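Local coordinates for protein cytochrome P450 CYP260B1 (PDB 5HIW) that is a bacterial cytochrome P450, a mostly helical haem protein that holds an iron protoporphyrin IX within its fold, at residues S59-D64 / F281-A286; G277-V282 / G296-L301; P360-D365 / I387-V392. One frame throughout, in Å; residues are numbered along the deposited sequence. Where two conformers were deposited one is given.

Contact 1: residues S59-D64 / F281-A286; sequences STRTYD and FVEREA. With HEM (protoporphyrin IX containing Fe), chain B.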
loop_
_atom_site.group_PDB
_atom_site.type_symbol
_atom_site.label_atom_id
_atom_site.label_comp_id
_atom_site.label_asym_id
_atom_site.label_seq_id
_atom_site.Cartn_x
_atom_site.Cartn_y
_atom_site.Cartn_z
ATOM N N SER A 59 8.016 2.673 -18.948
ATOM C CA SER A 59 8.333 3.714 -17.977
ATOM C C SER A 59 7.214 4.018 -16.993
ATOM O O SER A 59 6.093 3.492 -17.070
ATOM C CB SER A 59 8.693 5.004 -18.709
ATOM O OG SER A 59 7.559 5.516 -19.331
ATOM N N THR A 60 7.462 4.988 -16.142
ATOM C CA THR A 60 6.461 5.497 -15.222
ATOM C C THR A 60 5.884 6.848 -15.686
ATOM O O THR A 60 5.411 7.657 -14.894
ATOM C CB THR A 60 7.026 5.534 -13.784
ATOM O OG1 THR A 60 8.300 6.183 -13.748
ATOM C CG2 THR A 60 7.131 4.129 -13.213
ATOM N N ARG A 61 5.973 7.110 -16.975
ATOM C CA ARG A 61 5.562 8.425 -17.509
ATOM C C ARG A 61 4.134 8.800 -17.118
ATOM O O ARG A 61 3.859 9.967 -16.829
ATOM C CB ARG A 61 5.700 8.400 -19.060
ATOM C CG ARG A 61 5.331 9.727 -19.755
ATOM C CD ARG A 61 5.209 9.537 -21.233
ATOM N NE ARG A 61 6.501 9.308 -21.800
ATOM C CZ ARG A 61 7.327 10.285 -22.192
ATOM N NH1 ARG A 61 6.999 11.565 -22.052
ATOM N NH2 ARG A 61 8.494 9.973 -22.704
ATOM N N THR A 62 3.253 7.798 -17.018
ATOM C CA THR A 62 1.825 8.061 -16.740
ATOM C C THR A 62 1.626 8.660 -15.382
ATOM O O THR A 62 0.675 9.408 -15.172
ATOM C CB THR A 62 0.914 6.826 -16.849
ATOM O OG1 THR A 62 1.274 5.890 -15.849
ATOM C CG2 THR A 62 0.983 6.170 -18.195
ATOM N N TYR A 63 2.569 8.432 -14.466
ATOM C CA TYR A 63 2.468 8.985 -13.112
ATOM C C TYR A 63 2.875 10.442 -13.071
ATOM O O TYR A 63 2.622 11.088 -12.081
ATOM C CB TYR A 63 3.452 8.341 -12.124
ATOM C CG TYR A 63 3.137 7.018 -11.454
ATOM C CD1 TYR A 63 2.240 6.928 -10.371
ATOM C CD2 TYR A 63 3.872 5.882 -11.781
ATOM C CE1 TYR A 63 2.010 5.699 -9.731
ATOM C CE2 TYR A 63 3.673 4.667 -11.130
ATOM C CZ TYR A 63 2.744 4.568 -10.113
ATOM O OH TYR A 63 2.603 3.341 -9.484
ATOM N N ASP A 64 3.583 10.934 -14.102
ATOM C CA ASP A 64 4.273 12.268 -14.070
ATOM C C ASP A 64 3.348 13.427 -14.461
ATOM O O ASP A 64 3.487 14.034 -15.534
ATOM C CB ASP A 64 5.477 12.205 -14.990
ATOM C CG ASP A 64 6.513 13.246 -14.701
ATOM O OD1 ASP A 64 6.435 13.967 -13.706
ATOM O OD2 ASP A 64 7.502 13.295 -15.474
ATOM N N PHE A 281 3.943 2.845 -19.027
ATOM C CA PHE A 281 3.807 3.593 -20.294
ATOM C C PHE A 281 4.745 2.934 -21.283
ATOM O O PHE A 281 5.912 2.708 -20.975
ATOM C CB PHE A 281 4.146 5.049 -20.127
ATOM C CG PHE A 281 4.029 5.830 -21.436
ATOM C CD1 PHE A 281 5.104 5.857 -22.338
ATOM C CD2 PHE A 281 2.817 6.400 -21.818
ATOM C CE1 PHE A 281 5.003 6.500 -23.568
ATOM C CE2 PHE A 281 2.717 7.087 -23.042
ATOM C CZ PHE A 281 3.800 7.113 -23.916
ATOM N N VAL A 282 4.213 2.539 -22.462
ATOM C CA VAL A 282 5.031 1.768 -23.415
ATOM C C VAL A 282 5.751 2.766 -24.313
ATOM O O VAL A 282 5.109 3.430 -25.112
ATOM C CB VAL A 282 4.171 0.823 -24.230
ATOM C CG1 VAL A 282 5.004 0.027 -25.150
ATOM C CG2 VAL A 282 3.432 -0.115 -23.311
ATOM N N GLU A 283 7.057 2.908 -24.100
ATOM C CA GLU A 283 7.848 3.974 -24.709
ATOM C C GLU A 283 8.197 3.622 -26.169
ATOM O O GLU A 283 8.336 4.485 -26.984
ATOM C CB GLU A 283 9.124 4.207 -23.880
ATOM C CG GLU A 283 8.907 4.860 -22.500
ATOM C CD GLU A 283 8.520 6.316 -22.549
ATOM O OE1 GLU A 283 8.663 6.857 -23.654
ATOM O OE2 GLU A 283 8.096 6.956 -21.513
ATOM N N ARG A 284 8.332 2.352 -26.451
ATOM C CA ARG A 284 8.584 1.856 -27.811
ATOM C C ARG A 284 7.813 0.555 -28.030
ATOM O O ARG A 284 7.648 -0.246 -27.117
ATOM C CB ARG A 284 10.088 1.651 -28.066
ATOM C CG ARG A 284 10.619 0.234 -27.819
ATOM C CD ARG A 284 12.133 0.220 -27.860
ATOM N NE ARG A 284 12.673 -0.910 -27.129
ATOM C CZ ARG A 284 13.967 -1.137 -26.952
ATOM N NH1 ARG A 284 14.874 -0.286 -27.440
ATOM N NH2 ARG A 284 14.356 -2.209 -26.278
ATOM N N GLU A 285 7.300 0.335 -29.241
ATOM C CA GLU A 285 6.508 -0.882 -29.486
ATOM C C GLU A 285 7.154 -2.125 -28.888
ATOM O O GLU A 285 8.363 -2.362 -29.018
ATOM C CB GLU A 285 6.251 -1.128 -30.986
ATOM C CG GLU A 285 5.589 -2.470 -31.315
ATOM C CD GLU A 285 5.753 -2.881 -32.772
ATOM O OE1 GLU A 285 5.154 -2.183 -33.621
ATOM O OE2 GLU A 285 6.461 -3.900 -33.057
ATOM N N ALA A 286 6.342 -2.959 -28.255
ATOM C CA ALA A 286 6.908 -4.164 -27.697
ATOM C C ALA A 286 5.865 -5.220 -27.756
ATOM O O ALA A 286 4.677 -4.949 -28.028
ATOM C CB ALA A 286 7.412 -3.942 -26.241
HETATM C CHA HEM B . 6.246 2.302 -4.521
HETATM C CHB HEM B . 2.883 -0.681 -2.668
HETATM C CHC HEM B . 3.499 1.307 1.656
HETATM C CHD HEM B . 6.039 4.793 -0.430
HETATM C C1A HEM B . 5.347 1.282 -4.397
HETATM C C2A HEM B . 4.956 0.382 -5.426
HETATM C C3A HEM B . 4.038 -0.485 -4.896
HETATM C C4A HEM B . 3.769 -0.041 -3.560
HETATM C CMA HEM B . 3.324 -1.624 -5.653
HETATM C CAA HEM B . 5.570 0.291 -6.818
HETATM C CBA HEM B . 4.963 1.373 -7.727
HETATM C CGA HEM B . 5.319 1.181 -9.160
HETATM O O1A HEM B . 6.270 0.395 -9.480
HETATM O O2A HEM B . 4.559 1.642 -10.047
HETATM C C1B HEM B . 2.718 -0.379 -1.371
HETATM C C2B HEM B . 1.909 -1.178 -0.493
HETATM C C3B HEM B . 2.107 -0.608 0.750
HETATM C C4B HEM B . 2.999 0.545 0.605
HETATM C CMB HEM B . 0.970 -2.361 -0.788
HETATM C CAB HEM B . 1.410 -1.098 1.914
HETATM C CBB HEM B . 1.224 -0.547 3.067
HETATM C C1C HEM B . 4.268 2.455 1.472
HETATM C C2C HEM B . 4.665 3.290 2.565
HETATM C C3C HEM B . 5.380 4.284 1.956
HETATM C C4C HEM B . 5.372 4.081 0.544
HETATM C CMC HEM B . 4.270 2.963 3.985
HETATM C CAC HEM B . 6.062 5.427 2.593
HETATM C CBC HEM B . 6.533 5.332 3.828
HETATM C C1D HEM B . 6.283 4.344 -1.722
HETATM C C2D HEM B . 7.136 5.159 -2.627
HETATM C C3D HEM B . 7.194 4.482 -3.767
HETATM C C4D HEM B . 6.413 3.255 -3.540
HETATM C CMD HEM B . 7.738 6.525 -2.361
HETATM C CAD HEM B . 8.001 4.818 -5.032
HETATM C CBD HEM B . 9.341 4.115 -4.932
HETATM C CGD HEM B . 10.259 4.404 -6.128
HETATM O O1D HEM B . 9.810 4.798 -7.248
HETATM O O2D HEM B . 11.521 4.237 -6.031
HETATM N NA HEM B . 4.602 0.974 -3.238
HETATM N NB HEM B . 3.426 0.524 -0.653
HETATM N NC HEM B . 4.729 2.878 0.303
HETATM N ND HEM B . 5.851 3.211 -2.327
HETATM FE FE HEM B . 4.698 1.883 -1.502
HETATM O O HOH W 1 2.900 3.168 -2.123
#
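Arg61 lies across the ring of Phe281 and ends on the carboxylate of Glu283. Its CB starts 3.8 Å from Phe281 CB. With CG anti to the backbone N (chi1 -179°) the chain runs out over the ring, and CD sits 3.6 Å from the ring centroid, almost on the ring normal: a CH-pi contact over the centre of one face. The bend at chi3 then turns NE toward Glu283, where it donates to OE2 at 2.9 Å. NH2 reaches Glu283 OE1 at 3.3 Å, completing a side-on salt bridge with the guanidinium and carboxylate planes 53° apart. Any cation-pi pull from Arg61 CZ is long and weak at best.

Glu283 OE2 has a second donor. Ser59 OG gives its hydrogen at 2.7 Å to the anti lone pair, while Arg61 NE comes to the syn side. The same Ser59 OG accepts from Arg61 N at 3.3 Å, an ST turn at the start of the 3-10 segment 61-63. Alongside these side-chain bonds, Ser59 and Phe281 form an antiparallel hydrogen-bonded pair, which adds the edge strand 58-59 to strand 277-282. Thr62 CG2 comes to the edge of the Phe281 ring.

At the end of the 3-10 segment, Tyr63 OH, in one of two modelled conformers, donates at 2.7 Å to O2A of a haem propionate; the haem is also hydrogen-bonded to His336, His80, Arg84 and Arg280. Glu283, with two strong donors on one oxygen, is probably held as the anion, tying the turn that carries this propionate donor to the sheet.

Contact 2: residues G277-V282 / G296-L301; sequences GIVRFV and GTILYL. With HEM (protoporphyrin IX containing Fe), chain B.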
loop_
_atom_site.group_PDB
_atom_site.type_symbol
_atom_site.label_atom_id
_atom_site.label_comp_id
_atom_site.label_asym_id
_atom_site.label_seq_id
_atom_site.Cartn_x
_atom_site.Cartn_y
_atom_site.Cartn_z
ATOM N N GLY A 277 -2.656 -3.652 -8.659
ATOM C CA GLY A 277 -1.939 -3.408 -9.887
ATOM C C GLY A 277 -1.293 -2.057 -9.928
ATOM O O GLY A 277 -1.505 -1.178 -9.029
ATOM N N ILE A 278 -0.434 -1.923 -10.931
ATOM C CA ILE A 278 0.263 -0.703 -11.209
ATOM C C ILE A 278 0.340 -0.537 -12.712
ATOM O O ILE A 278 0.147 -1.516 -13.494
ATOM C CB ILE A 278 1.686 -0.662 -10.626
ATOM C CG1 ILE A 278 2.412 -1.917 -10.977
ATOM C CG2 ILE A 278 1.643 -0.401 -9.137
ATOM C CD1 ILE A 278 3.783 -2.025 -10.364
ATOM N N VAL A 279 0.674 0.683 -13.112
ATOM C CA VAL A 279 0.580 1.049 -14.469
ATOM C C VAL A 279 1.979 1.435 -15.034
ATOM O O VAL A 279 2.818 1.967 -14.304
ATOM C CB VAL A 279 -0.362 2.258 -14.586
ATOM C CG1 VAL A 279 -0.345 2.740 -16.006
ATOM C CG2 VAL A 279 -1.782 1.868 -14.101
ATOM N N ARG A 280 2.218 1.073 -16.298
ATOM C CA ARG A 280 3.411 1.488 -17.099
ATOM C C ARG A 280 3.012 2.087 -18.460
ATOM O O ARG A 280 1.878 1.863 -18.939
ATOM C CB ARG A 280 4.313 0.283 -17.291
ATOM C CG ARG A 280 4.900 -0.315 -15.982
ATOM C CD ARG A 280 5.961 0.642 -15.448
ATOM N NE ARG A 280 6.710 0.241 -14.274
ATOM C CZ ARG A 280 6.355 0.467 -12.995
ATOM N NH1 ARG A 280 7.145 0.082 -12.020
ATOM N NH2 ARG A 280 5.177 1.004 -12.715
ATOM N N PHE A 281 3.943 2.845 -19.027
ATOM C CA PHE A 281 3.807 3.593 -20.294
ATOM C C PHE A 281 4.745 2.934 -21.283
ATOM O O PHE A 281 5.912 2.708 -20.975
ATOM C CB PHE A 281 4.146 5.049 -20.127
ATOM C CG PHE A 281 4.029 5.830 -21.436
ATOM C CD1 PHE A 281 5.104 5.857 -22.338
ATOM C CD2 PHE A 281 2.817 6.400 -21.818
ATOM C CE1 PHE A 281 5.003 6.500 -23.568
ATOM C CE2 PHE A 281 2.717 7.087 -23.042
ATOM C CZ PHE A 281 3.800 7.113 -23.916
ATOM N N VAL A 282 4.213 2.539 -22.462
ATOM C CA VAL A 282 5.031 1.768 -23.415
ATOM C C VAL A 282 5.751 2.766 -24.313
ATOM O O VAL A 282 5.109 3.430 -25.112
ATOM C CB VAL A 282 4.171 0.823 -24.230
ATOM C CG1 VAL A 282 5.004 0.027 -25.150
ATOM C CG2 VAL A 282 3.432 -0.115 -23.311
ATOM N N GLY A 296 3.158 4.200 -26.782
ATOM C CA GLY A 296 2.061 5.050 -26.327
ATOM C C GLY A 296 0.928 4.347 -25.553
ATOM O O GLY A 296 0.125 4.984 -24.964
ATOM N N THR A 297 0.945 3.033 -25.486
ATOM C CA THR A 297 -0.030 2.279 -24.716
ATOM C C THR A 297 0.139 2.479 -23.211
ATOM O O THR A 297 1.252 2.523 -22.721
ATOM C CB THR A 297 0.192 0.801 -24.957
ATOM O OG1 THR A 297 0.183 0.547 -26.364
ATOM C CG2 THR A 297 -0.863 -0.067 -24.232
ATOM N N ILE A 298 -0.969 2.585 -22.499
ATOM C CA ILE A 298 -0.981 2.512 -21.027
ATOM C C ILE A 298 -1.322 1.073 -20.593
ATOM O O ILE A 298 -2.401 0.552 -20.951
ATOM C CB ILE A 298 -1.988 3.493 -20.450
ATOM C CG1 ILE A 298 -1.629 4.934 -20.908
ATOM C CG2 ILE A 298 -2.024 3.362 -18.937
ATOM C CD1 ILE A 298 -2.552 6.033 -20.381
ATOM N N LEU A 299 -0.396 0.441 -19.858
ATOM C CA LEU A 299 -0.406 -0.990 -19.515
ATOM C C LEU A 299 -0.578 -1.191 -18.010
ATOM O O LEU A 299 0.109 -0.535 -17.221
ATOM C CB LEU A 299 0.888 -1.591 -19.978
ATOM C CG LEU A 299 1.060 -3.078 -19.977
ATOM C CD1 LEU A 299 0.054 -3.733 -20.960
ATOM C CD2 LEU A 299 2.478 -3.456 -20.333
ATOM N N TYR A 300 -1.541 -2.039 -17.616
ATOM C CA TYR A 300 -1.780 -2.360 -16.250
ATOM C C TYR A 300 -1.201 -3.741 -15.926
ATOM O O TYR A 300 -1.512 -4.771 -16.588
ATOM C CB TYR A 300 -3.292 -2.279 -15.965
ATOM C CG TYR A 300 -3.780 -2.509 -14.537
ATOM C CD1 TYR A 300 -3.996 -3.762 -14.028
ATOM C CD2 TYR A 300 -4.001 -1.456 -13.723
ATOM C CE1 TYR A 300 -4.454 -3.934 -12.724
ATOM C CE2 TYR A 300 -4.465 -1.610 -12.440
ATOM C CZ TYR A 300 -4.733 -2.818 -11.962
ATOM O OH TYR A 300 -5.167 -2.961 -10.682
ATOM N N LEU A 301 -0.454 -3.801 -14.827
ATOM C CA LEU A 301 0.193 -5.062 -14.378
ATOM C C LEU A 301 -0.499 -5.603 -13.151
ATOM O O LEU A 301 -0.628 -4.893 -12.147
ATOM C CB LEU A 301 1.668 -4.801 -14.042
ATOM C CG LEU A 301 2.514 -4.058 -15.076
ATOM C CD1 LEU A 301 3.947 -3.857 -14.611
ATOM C CD2 LEU A 301 2.540 -4.912 -16.330
HETATM C CHA HEM B . 6.246 2.302 -4.521
HETATM C CHB HEM B . 2.883 -0.681 -2.668
HETATM C CHC HEM B . 3.499 1.307 1.656
HETATM C CHD HEM B . 6.039 4.793 -0.430
HETATM C C1A HEM B . 5.347 1.282 -4.397
HETATM C C2A HEM B . 4.956 0.382 -5.426
HETATM C C3A HEM B . 4.038 -0.485 -4.896
HETATM C C4A HEM B . 3.769 -0.041 -3.560
HETATM C CMA HEM B . 3.324 -1.624 -5.653
HETATM C CAA HEM B . 5.570 0.291 -6.818
HETATM C CBA HEM B . 4.963 1.373 -7.727
HETATM C CGA HEM B . 5.319 1.181 -9.160
HETATM O O1A HEM B . 6.270 0.395 -9.480
HETATM O O2A HEM B . 4.559 1.642 -10.047
HETATM C C1B HEM B . 2.718 -0.379 -1.371
HETATM C C2B HEM B . 1.909 -1.178 -0.493
HETATM C C3B HEM B . 2.107 -0.608 0.750
HETATM C C4B HEM B . 2.999 0.545 0.605
HETATM C CMB HEM B . 0.970 -2.361 -0.788
HETATM C CAB HEM B . 1.410 -1.098 1.914
HETATM C CBB HEM B . 1.224 -0.547 3.067
HETATM C C1C HEM B . 4.268 2.455 1.472
HETATM C C2C HEM B . 4.665 3.290 2.565
HETATM C C3C HEM B . 5.380 4.284 1.956
HETATM C C4C HEM B . 5.372 4.081 0.544
HETATM C CMC HEM B . 4.270 2.963 3.985
HETATM C CAC HEM B . 6.062 5.427 2.593
HETATM C CBC HEM B . 6.533 5.332 3.828
HETATM C C1D HEM B . 6.283 4.344 -1.722
HETATM C C2D HEM B . 7.136 5.159 -2.627
HETATM C C3D HEM B . 7.194 4.482 -3.767
HETATM C C4D HEM B . 6.413 3.255 -3.540
HETATM C CMD HEM B . 7.738 6.525 -2.361
HETATM C CAD HEM B . 8.001 4.818 -5.032
HETATM C CBD HEM B . 9.341 4.115 -4.932
HETATM C CGD HEM B . 10.259 4.404 -6.128
HETATM O O1D HEM B . 9.810 4.798 -7.248
HETATM O O2D HEM B . 11.521 4.237 -6.031
HETATM N NA HEM B . 4.602 0.974 -3.238
HETATM N NB HEM B . 3.426 0.524 -0.653
HETATM N NC HEM B . 4.729 2.878 0.303
HETATM N ND HEM B . 5.851 3.211 -2.327
HETATM FE FE HEM B . 4.698 1.883 -1.502
HETATM O O HOH W 1 2.900 3.168 -2.123
#
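Arg280 takes CG beside its backbone N, anti to the carbonyl carbon (chi1 -63°), and bends again at chi2 (-72°); the two turns lead the guanidinium off the sheet to a haem propionate. There NH1 donates to HEM O1A at 2.7 Å and NH2 to HEM O2A at 2.8 Å, both bonds nearly straight, with the carboxylate at the guanidinium edge. NH2 spends its other hydrogen on Val279 O, approaching from above that carbonyl plane, so three bonds fix the rotation of the group. Ile278 helps line the same site, its CD1 3.6 Å from HEM O1A.

Behind this grip is an antiparallel pair of strands, 277-282 and 298-302, in the mixed beta sheet of the P450 fold. Ile278 with Leu301 and Arg280 with Leu299 are hydrogen-bonded pairs; Val279 with Tyr300 and Phe281 with Ile298 are non-hydrogen-bonded. The bonding continues ahead of the start of the second strand, where Val282 N donates to Thr297 O and Gly296 N to Val282 O at 2.7 Å.

On the Arg280 face, Leu301 CD1 packs against Arg280 CG at 3.9 Å, and Leu52 of helix 45-53 covers Ile278, Arg280 and Leu301. On the face with Val279 and Tyr300 one pair is tight: Val279 CG1 meets Ile298 CG2 at 3.4 Å, closer than ordinary van der Waals contact. Val279 CG2 faces Tyr300 CD2, the two side chains crossing at about a right angle. The Tyr300 ring reaches on to Gly277, its CZ 3.5 Å from Gly277 CA, and Ile278 N lies over one face of the ring. Phe281 CZ rests 3.6 Å from CA of Gly296, which precedes strand 298-302.

Contact 3: residues P360-D365 / I387-V392; sequences PALRAD and IPALLV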
loop_
_atom_site.group_PDB
_atom_site.type_symbol
_atom_site.label_atom_id
_atom_site.label_comp_id
_atom_site.label_asym_id
_atom_site.label_seq_id
_atom_site.Cartn_x
_atom_site.Cartn_y
_atom_site.Cartn_z
ATOM N N PRO A 360 -7.645 -11.372 23.560
ATOM C CA PRO A 360 -7.599 -12.844 23.485
ATOM C C PRO A 360 -8.779 -13.445 22.687
ATOM O O PRO A 360 -8.586 -14.369 21.954
ATOM C CB PRO A 360 -7.685 -13.257 24.954
ATOM C CG PRO A 360 -7.049 -12.141 25.690
ATOM C CD PRO A 360 -7.288 -10.877 24.905
ATOM N N ALA A 361 -9.989 -12.895 22.778
ATOM C CA ALA A 361 -11.153 -13.518 22.116
ATOM C C ALA A 361 -11.461 -13.042 20.716
ATOM O O ALA A 361 -12.495 -13.409 20.156
ATOM C CB ALA A 361 -12.410 -13.310 22.995
ATOM N N LEU A 362 -10.599 -12.162 20.173
ATOM C CA LEU A 362 -10.822 -11.531 18.880
ATOM C C LEU A 362 -11.269 -12.540 17.831
ATOM O O LEU A 362 -10.599 -13.512 17.628
ATOM C CB LEU A 362 -9.530 -10.840 18.437
ATOM C CG LEU A 362 -9.608 -9.976 17.169
ATOM C CD1 LEU A 362 -10.683 -8.926 17.349
ATOM C CD2 LEU A 362 -8.296 -9.298 16.830
ATOM N N ARG A 363 -12.373 -12.273 17.149
ATOM C CA ARG A 363 -12.846 -13.113 16.079
ATOM C C ARG A 363 -13.791 -12.470 15.140
ATOM O O ARG A 363 -14.371 -11.373 15.383
ATOM C CB ARG A 363 -13.473 -14.395 16.693
ATOM C CG ARG A 363 -14.688 -14.088 17.524
ATOM C CD ARG A 363 -15.058 -15.173 18.543
ATOM N NE ARG A 363 -16.291 -14.810 19.260
ATOM C CZ ARG A 363 -16.357 -13.993 20.313
ATOM N NH1 ARG A 363 -17.534 -13.752 20.849
ATOM N NH2 ARG A 363 -15.273 -13.415 20.847
ATOM N N ALA A 364 -14.020 -13.168 14.039
ATOM C CA ALA A 364 -14.897 -12.716 13.049
ATOM C C ALA A 364 -16.310 -12.617 13.636
ATOM O O ALA A 364 -16.670 -13.455 14.442
ATOM C CB ALA A 364 -14.911 -13.682 11.893
ATOM N N ASP A 365 -17.087 -11.632 13.186
ATOM C CA ASP A 365 -18.500 -11.559 13.540
ATOM C C ASP A 365 -19.334 -12.311 12.517
ATOM O O ASP A 365 -19.482 -11.881 11.377
ATOM C CB ASP A 365 -18.960 -10.132 13.700
ATOM C CG ASP A 365 -20.228 -10.033 14.491
ATOM O OD1 ASP A 365 -21.018 -10.997 14.431
ATOM O OD2 ASP A 365 -20.438 -8.993 15.153
ATOM N N ILE A 387 -14.771 -4.908 8.174
ATOM C CA ILE A 387 -14.099 -5.969 8.919
ATOM C C ILE A 387 -14.757 -6.146 10.252
ATOM O O ILE A 387 -14.235 -5.787 11.322
ATOM C CB ILE A 387 -12.576 -5.750 9.078
ATOM C CG1 ILE A 387 -11.962 -5.419 7.741
ATOM C CG2 ILE A 387 -11.976 -7.045 9.611
ATOM C CD1 ILE A 387 -10.595 -4.840 7.915
ATOM N N PRO A 388 -15.965 -6.700 10.217
ATOM C CA PRO A 388 -16.752 -6.833 11.460
ATOM C C PRO A 388 -16.142 -7.824 12.422
ATOM O O PRO A 388 -16.035 -8.996 12.080
ATOM C CB PRO A 388 -18.113 -7.363 10.957
ATOM C CG PRO A 388 -18.071 -7.378 9.479
ATOM C CD PRO A 388 -16.618 -7.331 9.061
ATOM N N ALA A 389 -15.829 -7.413 13.645
ATOM C CA ALA A 389 -15.289 -8.296 14.646
ATOM C C ALA A 389 -15.986 -8.275 16.007
ATOM O O ALA A 389 -16.640 -7.300 16.375
ATOM C CB ALA A 389 -13.817 -8.014 14.860
ATOM N N LEU A 390 -15.821 -9.388 16.728
ATOM C CA LEU A 390 -16.278 -9.570 18.058
ATOM C C LEU A 390 -15.098 -9.537 18.923
ATOM O O LEU A 390 -14.078 -10.142 18.590
ATOM C CB LEU A 390 -16.928 -10.957 18.201
ATOM C CG LEU A 390 -18.122 -11.203 17.285
ATOM C CD1 LEU A 390 -18.671 -12.601 17.542
ATOM C CD2 LEU A 390 -19.200 -10.157 17.462
ATOM N N LEU A 391 -15.203 -8.784 20.027
ATOM C CA LEU A 391 -14.081 -8.581 20.917
ATOM C C LEU A 391 -14.133 -9.239 22.272
ATOM O O LEU A 391 -13.176 -9.153 23.000
ATOM C CB LEU A 391 -13.928 -7.069 21.154
ATOM C CG LEU A 391 -13.680 -6.207 19.899
ATOM C CD1 LEU A 391 -13.854 -4.727 20.192
ATOM C CD2 LEU A 391 -12.299 -6.464 19.345
ATOM N N VAL A 392 -15.246 -9.843 22.650
ATOM C CA VAL A 392 -15.405 -10.374 24.037
ATOM C C VAL A 392 -15.798 -11.887 24.079
ATOM O O VAL A 392 -16.530 -12.346 23.207
ATOM C CB VAL A 392 -16.449 -9.510 24.825
ATOM C CG1 VAL A 392 -16.668 -10.037 26.246
ATOM C CG2 VAL A 392 -16.043 -8.027 24.860
HETATM O O HOH W 2 -10.789 -10.421 23.948
#
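Arg363 and Leu390 pair across two short antiparallel strands, 363-364 and 388-390, part of a small three-stranded sheet in which 388-390 is the middle strand and 120-122 bonds to its other edge. Backbone bonds set the register. Arg363 N donates to Leu390 O, and Leu390 N returns a shorter bond of 2.8 Å to Arg363 O. Ala364 and Ala389 form the next, non-hydrogen-bonded pair, and Asp365 N then donates to Pro388 O from above the carbonyl plane. Past the strands, a water bridges the other end, accepting from Ala361 N and donating to Leu391 O.

The side-chain hydrogen bonds across the contact come from Arg363. Its chi1 of 64° puts CG between the backbone N and the carbonyl carbon, and from CG to NE the chain is extended, which carries the guanidinium along to Val392. NH1 and NH2 both donate to Val392 O, each at 2.9 Å, an end-on grip on one oxygen: NH1 comes close to the line of the C=O bond, NH2 from well above the carbonyl plane. NH2 also donates to Ala361 O at 2.9 Å, so the guanidinium is braced by carbonyls of both segments.

Van der Waals contacts lie on both sides of the strand pair. Leu390 CB sits over the centre of one face of the Arg363 guanidinium, 3.7 Å above its plane, while Leu390 CD1 meets Arg363 NE. Turned the other way, the apolar Leu362 and Leu391 lie side by side, CD1 of the former 3.6 Å from CD2 of the latter; Leu362 also rests on Leu355 and Leu356 of helix 341-358 and on Leu245 of helix 232-245, joining the sheet to the helical body. Beside that pair, Ala389 CB is 4.1 Å from Leu362 CD1.

Contacts 1 and 2 are neighbours, their centres 7 Å apart, and both use strand 277-282. That strand lies between edge strand 58-59 and strand 298-302 in the mixed sheet, so each contact takes one of its edges, and Phe281 and Val282 belong to both. Both also reach the same haem propionate, which ties this part of the sheet to the cofactor. Contact 3 comes later in the chain, after contacts 1 and 2 have closed. It lies on the opposite side of the chain's centre, in the separate sheet of strands 120-122, 388-390 and 363-364; its centre is about 45 Å from that of contact 1 and 40 Å from that of contact 2.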